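Local coordinates for protein alpha-1,6-mannanase (Bacteroides thetaiotaomicron, PDB 4V1S) that probably hydrolyses alpha-1,6-mannosidic linkages in mannans, as a family 76 glycoside hydrolase homolog from a gut symbiont, at residues 106-117 / 159-170. Numbering follows the deposited sequence.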
loop_
_atom_site.group_PDB
_atom_site.type_symbol
_atom_site.label_atom_id
_atom_site.label_comp_id
_atom_site.label_asym_id
_atom_site.label_seq_id
_atom_site.Cartn_x
_atom_site.Cartn_y
_atom_site.Cartn_z
ATOM N N LEU A 106 -13.924 -10.427 2.139
ATOM C CA LEU A 106 -13.322 -9.771 0.969
ATOM C C LEU A 106 -14.414 -9.233 0.033
ATOM O O LEU A 106 -14.330 -8.104 -0.439
ATOM C CB LEU A 106 -12.373 -10.712 0.232
ATOM C CG LEU A 106 -11.757 -10.175 -1.062
ATOM C CD1 LEU A 106 -11.018 -8.852 -0.845
ATOM C CD2 LEU A 106 -10.853 -11.241 -1.646
ATOM N N MET A 107 -15.440 -10.040 -0.243
ATOM C CA MET A 107 -16.525 -9.593 -1.097
ATOM C C MET A 107 -17.280 -8.420 -0.477
ATOM O O MET A 107 -17.617 -7.456 -1.169
ATOM C CB MET A 107 -17.493 -10.717 -1.416
ATOM C CG MET A 107 -18.662 -10.249 -2.273
ATOM S SD MET A 107 -18.163 -9.549 -3.878
ATOM C CE MET A 107 -17.633 -11.019 -4.737
ATOM N N ASN A 108 -17.548 -8.485 0.824
ATOM C CA ASN A 108 -18.206 -7.364 1.490
ATOM C C ASN A 108 -17.380 -6.056 1.439
ATOM O O ASN A 108 -17.900 -4.950 1.277
ATOM C CB ASN A 108 -18.563 -7.732 2.926
ATOM C CG ASN A 108 -19.714 -8.703 2.993
ATOM O OD1 ASN A 108 -20.540 -8.763 2.075
ATOM N ND2 ASN A 108 -19.782 -9.478 4.069
ATOM N N CYS A 109 -16.063 -6.203 1.534
ATOM C CA CYS A 109 -15.172 -5.041 1.386
ATOM C C CYS A 109 -15.214 -4.513 -0.036
ATOM O O CYS A 109 -15.354 -3.312 -0.253
ATOM C CB CYS A 109 -13.783 -5.499 1.803
ATOM S SG CYS A 109 -12.508 -4.294 1.610
ATOM N N PHE A 110 -15.179 -5.413 -1.014
ATOM C CA PHE A 110 -15.284 -5.002 -2.432
ATOM C C PHE A 110 -16.559 -4.237 -2.723
ATOM O O PHE A 110 -16.553 -3.163 -3.365
ATOM C CB PHE A 110 -15.165 -6.212 -3.351
ATOM C CG PHE A 110 -15.296 -5.868 -4.805
ATOM C CD1 PHE A 110 -14.268 -5.228 -5.475
ATOM C CD2 PHE A 110 -16.472 -6.127 -5.488
ATOM C CE1 PHE A 110 -14.382 -4.904 -6.824
ATOM C CE2 PHE A 110 -16.604 -5.797 -6.828
ATOM C CZ PHE A 110 -15.550 -5.200 -7.501
ATOM N N LEU A 111 -17.641 -4.721 -2.143
ATOM C CA LEU A 111 -18.936 -4.057 -2.282
ATOM C C LEU A 111 -18.944 -2.714 -1.557
ATOM O O LEU A 111 -19.602 -1.770 -2.006
ATOM C CB LEU A 111 -20.075 -4.969 -1.810
ATOM C CG LEU A 111 -20.286 -6.209 -2.692
ATOM C CD1 LEU A 111 -21.255 -7.176 -2.019
ATOM C CD2 LEU A 111 -20.772 -5.862 -4.089
ATOM N N ASN A 112 -18.206 -2.603 -0.456
ATOM C CA ASN A 112 -18.054 -1.296 0.158
ATOM C C ASN A 112 -17.253 -0.325 -0.738
ATOM O O ASN A 112 -17.582 0.858 -0.812
ATOM C CB ASN A 112 -17.405 -1.412 1.528
ATOM C CG ASN A 112 -17.416 -0.094 2.283
ATOM O OD1 ASN A 112 -18.443 0.576 2.348
ATOM N ND2 ASN A 112 -16.250 0.331 2.754
ATOM N N PHE A 113 -16.202 -0.829 -1.361
ATOM C CA PHE A 113 -15.427 -0.056 -2.300
ATOM C C PHE A 113 -16.312 0.466 -3.435
ATOM O O PHE A 113 -16.088 1.572 -3.921
ATOM C CB PHE A 113 -14.224 -0.837 -2.881
ATOM C CG PHE A 113 -12.967 -0.634 -2.097
ATOM C CD1 PHE A 113 -12.784 -1.278 -0.856
ATOM C CD2 PHE A 113 -11.995 0.251 -2.524
ATOM C CE1 PHE A 113 -11.659 -1.030 -0.092
ATOM C CE2 PHE A 113 -10.858 0.511 -1.742
ATOM C CZ PHE A 113 -10.675 -0.135 -0.538
ATOM N N ASP A 114 -17.347 -0.288 -3.814
ATOM C CA ASP A 114 -18.281 0.219 -4.839
ATOM C C ASP A 114 -18.929 1.589 -4.406
ATOM O O ASP A 114 -19.289 2.407 -5.252
ATOM C CB ASP A 114 -19.366 -0.822 -5.146
ATOM C CG ASP A 114 -18.929 -1.926 -6.161
ATOM O OD1 ASP A 114 -17.894 -1.808 -6.915
ATOM O OD2 ASP A 114 -19.703 -2.932 -6.208
ATOM N N ASN A 115 -19.054 1.815 -3.093
ATOM C CA ASN A 115 -19.572 3.094 -2.589
ATOM C C ASN A 115 -18.674 4.240 -2.958
ATOM O O ASN A 115 -19.136 5.372 -3.006
ATOM C CB ASN A 115 -19.777 3.086 -1.104
ATOM C CG ASN A 115 -20.870 2.129 -0.683
ATOM O OD1 ASN A 115 -21.941 2.081 -1.282
ATOM N ND2 ASN A 115 -20.610 1.374 0.370
ATOM N N TYR A 116 -17.386 3.964 -3.143
ATOM C CA TYR A 116 -16.400 4.979 -3.525
ATOM C C TYR A 116 -16.160 5.085 -5.036
ATOM O O TYR A 116 -15.377 5.933 -5.485
ATOM C CB TYR A 116 -15.069 4.686 -2.833
ATOM C CG TYR A 116 -15.092 4.738 -1.308
ATOM C CD1 TYR A 116 -15.652 3.721 -0.557
ATOM C CD2 TYR A 116 -14.566 5.810 -0.621
ATOM C CE1 TYR A 116 -15.643 3.743 0.813
ATOM C CE2 TYR A 116 -14.537 5.825 0.764
ATOM C CZ TYR A 116 -15.129 4.833 1.476
ATOM O OH TYR A 116 -15.131 4.897 2.848
ATOM N N TRP A 117 -16.763 4.180 -5.819
ATOM C CA TRP A 117 -16.524 4.166 -7.267
ATOM C C TRP A 117 -17.402 5.170 -7.968
ATOM O O TRP A 117 -18.628 5.170 -7.792
ATOM C CB TRP A 117 -16.827 2.786 -7.806
ATOM C CG TRP A 117 -16.657 2.615 -9.286
ATOM C CD1 TRP A 117 -17.636 2.533 -10.210
ATOM C CD2 TRP A 117 -15.417 2.511 -9.992
ATOM N NE1 TRP A 117 -17.106 2.325 -11.448
ATOM C CE2 TRP A 117 -15.741 2.335 -11.355
ATOM C CE3 TRP A 117 -14.053 2.564 -9.611
ATOM C CZ2 TRP A 117 -14.782 2.133 -12.333
ATOM C CZ3 TRP A 117 -13.116 2.392 -10.591
ATOM C CH2 TRP A 117 -13.488 2.199 -11.954
ATOM N N THR A 159 -8.832 -15.232 -5.813
ATOM C CA THR A 159 -10.210 -15.717 -5.927
ATOM C C THR A 159 -10.678 -16.027 -7.339
ATOM O O THR A 159 -11.687 -16.732 -7.532
ATOM C CB THR A 159 -11.224 -14.685 -5.390
ATOM O OG1 THR A 159 -11.200 -13.505 -6.198
ATOM C CG2 THR A 159 -10.948 -14.351 -3.937
ATOM N N GLN A 160 -10.005 -15.427 -8.322
ATOM C CA GLN A 160 -10.387 -15.507 -9.733
ATOM C C GLN A 160 -11.764 -14.894 -10.021
ATOM O O GLN A 160 -12.382 -15.202 -11.038
ATOM C CB GLN A 160 -10.246 -16.935 -10.259
ATOM C CG GLN A 160 -8.813 -17.434 -10.081
ATOM C CD GLN A 160 -7.852 -16.894 -11.145
ATOM O OE1 GLN A 160 -7.916 -17.284 -12.329
ATOM N NE2 GLN A 160 -6.912 -16.071 -10.722
ATOM N N ASN A 161 -12.179 -13.951 -9.172
ATOM C CA ASN A 161 -13.433 -13.243 -9.370
ATOM C C ASN A 161 -13.247 -12.147 -10.403
ATOM O O ASN A 161 -12.425 -11.237 -10.209
ATOM C CB ASN A 161 -13.900 -12.661 -8.051
ATOM C CG ASN A 161 -15.203 -11.913 -8.179
ATOM O OD1 ASN A 161 -15.273 -10.869 -8.834
ATOM N ND2 ASN A 161 -16.233 -12.414 -7.537
ATOM N N ASN A 162 -13.995 -12.242 -11.498
ATOM C CA ASN A 162 -13.793 -11.317 -12.623
ATOM C C ASN A 162 -14.163 -9.868 -12.302
ATOM O O ASN A 162 -13.546 -8.942 -12.854
ATOM C CB ASN A 162 -14.513 -11.823 -13.887
ATOM C CG ASN A 162 -13.722 -12.953 -14.612
ATOM O OD1 ASN A 162 -12.546 -13.204 -14.310
ATOM N ND2 ASN A 162 -14.360 -13.601 -15.599
ATOM N N SER A 163 -15.123 -9.663 -11.399
ATOM C CA SER A 163 -15.514 -8.300 -11.027
ATOM C C SER A 163 -14.349 -7.565 -10.346
ATOM O O SER A 163 -14.184 -6.371 -10.550
ATOM C CB SER A 163 -16.785 -8.287 -10.174
ATOM O OG SER A 163 -16.555 -8.779 -8.874
ATOM N N TYR A 164 -13.538 -8.282 -9.566
ATOM C CA TYR A 164 -12.368 -7.666 -8.930
ATOM C C TYR A 164 -11.359 -7.195 -9.994
ATOM O O TYR A 164 -10.829 -6.086 -9.914
ATOM C CB TYR A 164 -11.670 -8.635 -7.960
ATOM C CG TYR A 164 -12.516 -9.155 -6.802
ATOM C CD1 TYR A 164 -13.745 -8.600 -6.452
ATOM C CD2 TYR A 164 -12.069 -10.229 -6.064
ATOM C CE1 TYR A 164 -14.482 -9.113 -5.368
ATOM C CE2 TYR A 164 -12.778 -10.732 -5.001
ATOM C CZ TYR A 164 -13.976 -10.165 -4.643
ATOM O OH TYR A 164 -14.668 -10.685 -3.585
ATOM N N LEU A 165 -11.139 -8.040 -11.015
ATOM C CA LEU A 165 -10.215 -7.683 -12.090
ATOM C C LEU A 165 -10.734 -6.503 -12.936
ATOM O O LEU A 165 -9.958 -5.655 -13.342
ATOM C CB LEU A 165 -9.961 -8.908 -12.973
ATOM C CG LEU A 165 -8.913 -8.680 -14.057
ATOM C CD1 LEU A 165 -7.548 -8.338 -13.446
ATOM C CD2 LEU A 165 -8.824 -9.881 -14.966
ATOM N N GLU A 166 -12.036 -6.459 -13.181
ATOM C CA GLU A 166 -12.639 -5.361 -13.929
ATOM C C GLU A 166 -12.337 -4.026 -13.238
ATOM O O GLU A 166 -11.931 -3.055 -13.871
ATOM C CB GLU A 166 -14.143 -5.582 -14.053
ATOM C CG GLU A 166 -14.941 -4.480 -14.704
ATOM C CD GLU A 166 -16.400 -4.887 -14.938
ATOM O OE1 GLU A 166 -16.818 -5.988 -14.482
ATOM O OE2 GLU A 166 -17.127 -4.104 -15.584
ATOM N N LYS A 167 -12.525 -3.989 -11.920
ATOM C CA LYS A 167 -12.264 -2.757 -11.176
ATOM C C LYS A 167 -10.751 -2.500 -11.059
ATOM O O LYS A 167 -10.345 -1.345 -11.025
ATOM C CB LYS A 167 -12.933 -2.749 -9.810
ATOM C CG LYS A 167 -14.441 -2.600 -9.872
ATOM C CD LYS A 167 -14.857 -1.200 -10.247
ATOM C CE LYS A 167 -16.363 -1.019 -10.215
ATOM N NZ LYS A 167 -17.094 -1.836 -11.212
ATOM N N ALA A 168 -9.918 -3.542 -10.949
ATOM C CA ALA A 168 -8.460 -3.324 -10.971
ATOM C C ALA A 168 -8.048 -2.599 -12.244
ATOM O O ALA A 168 -7.283 -1.639 -12.212
ATOM C CB ALA A 168 -7.700 -4.620 -10.862
ATOM N N LYS A 169 -8.550 -3.078 -13.374
ATOM C CA LYS A 169 -8.245 -2.472 -14.655
ATOM C C LYS A 169 -8.745 -1.032 -14.736
ATOM O O LYS A 169 -8.047 -0.136 -15.256
ATOM C CB LYS A 169 -8.841 -3.304 -15.801
ATOM C CG LYS A 169 -8.121 -4.607 -16.019
ATOM C CD LYS A 169 -8.901 -5.418 -17.042
ATOM C CE LYS A 169 -8.291 -6.759 -17.321
ATOM N NZ LYS A 169 -9.164 -7.560 -18.234
ATOM N N GLY A 170 -9.953 -0.803 -14.215
ATOM C CA GLY A 170 -10.535 0.514 -14.253
ATOM C C GLY A 170 -9.820 1.492 -13.356
ATOM O O GLY A 170 -9.571 2.624 -13.740
HETATM O O HOH W 1 -18.723 -3.777 -8.902
#
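Lys167 lays the end of its side chain over one face of the Trp117 indole. Its CE sits 3.5 Å from the centroid of the five-membered ring, 5° off the normal, a CH-pi contact. NZ lies 4.4 Å from the same centroid, close enough for a cation-pi interaction. Bent at chi2 and chi4, the lysine chain folds onto the indole. Gly170 C meets the indole edge at Trp117 CH2. Nearer its root, Lys167 CG packs against the edge of the Phe110 ring, 3.7 Å from Phe110 CZ. Tyr164 CD1 stands over the centre of that ring on one face. The Phe110 and Tyr164 planes are inclined at 56°, with centroids 4.7 Å apart. Met107 SD lies at the Tyr164 ring edge, a Met-aromatic contact, while Leu106 CD2 touches both Tyr164 CE2 and Thr159 CG2.

Further out, Asn161 caps helix 162-177: its OD1 accepts from Tyr164 N at 3.2 Å and, weakly, from Ser163 N. Trp117 opens strand 117-121, and Tyr127 of the paired strand 124-127 meets its indole edge-to-face. An alanine in place of Trp117 would probably leave the Lys167 ammonium without its aromatic partner and open a gap beside Gly170.

No direct hydrogen bond joins the segments. Asp114 OD1 and Lys167 NZ are 4.4 Å apart, beyond a salt bridge. One water donates to Asp114 OD1 and accepts weakly from Lys167 NZ. Aromatic and apolar packing thus joins two helices of what is, as in its family, probably an (alpha/alpha)6 barrel. Lys167 adds a cation-pi contact, and the water bridge to Asp114 is probably a minor addition.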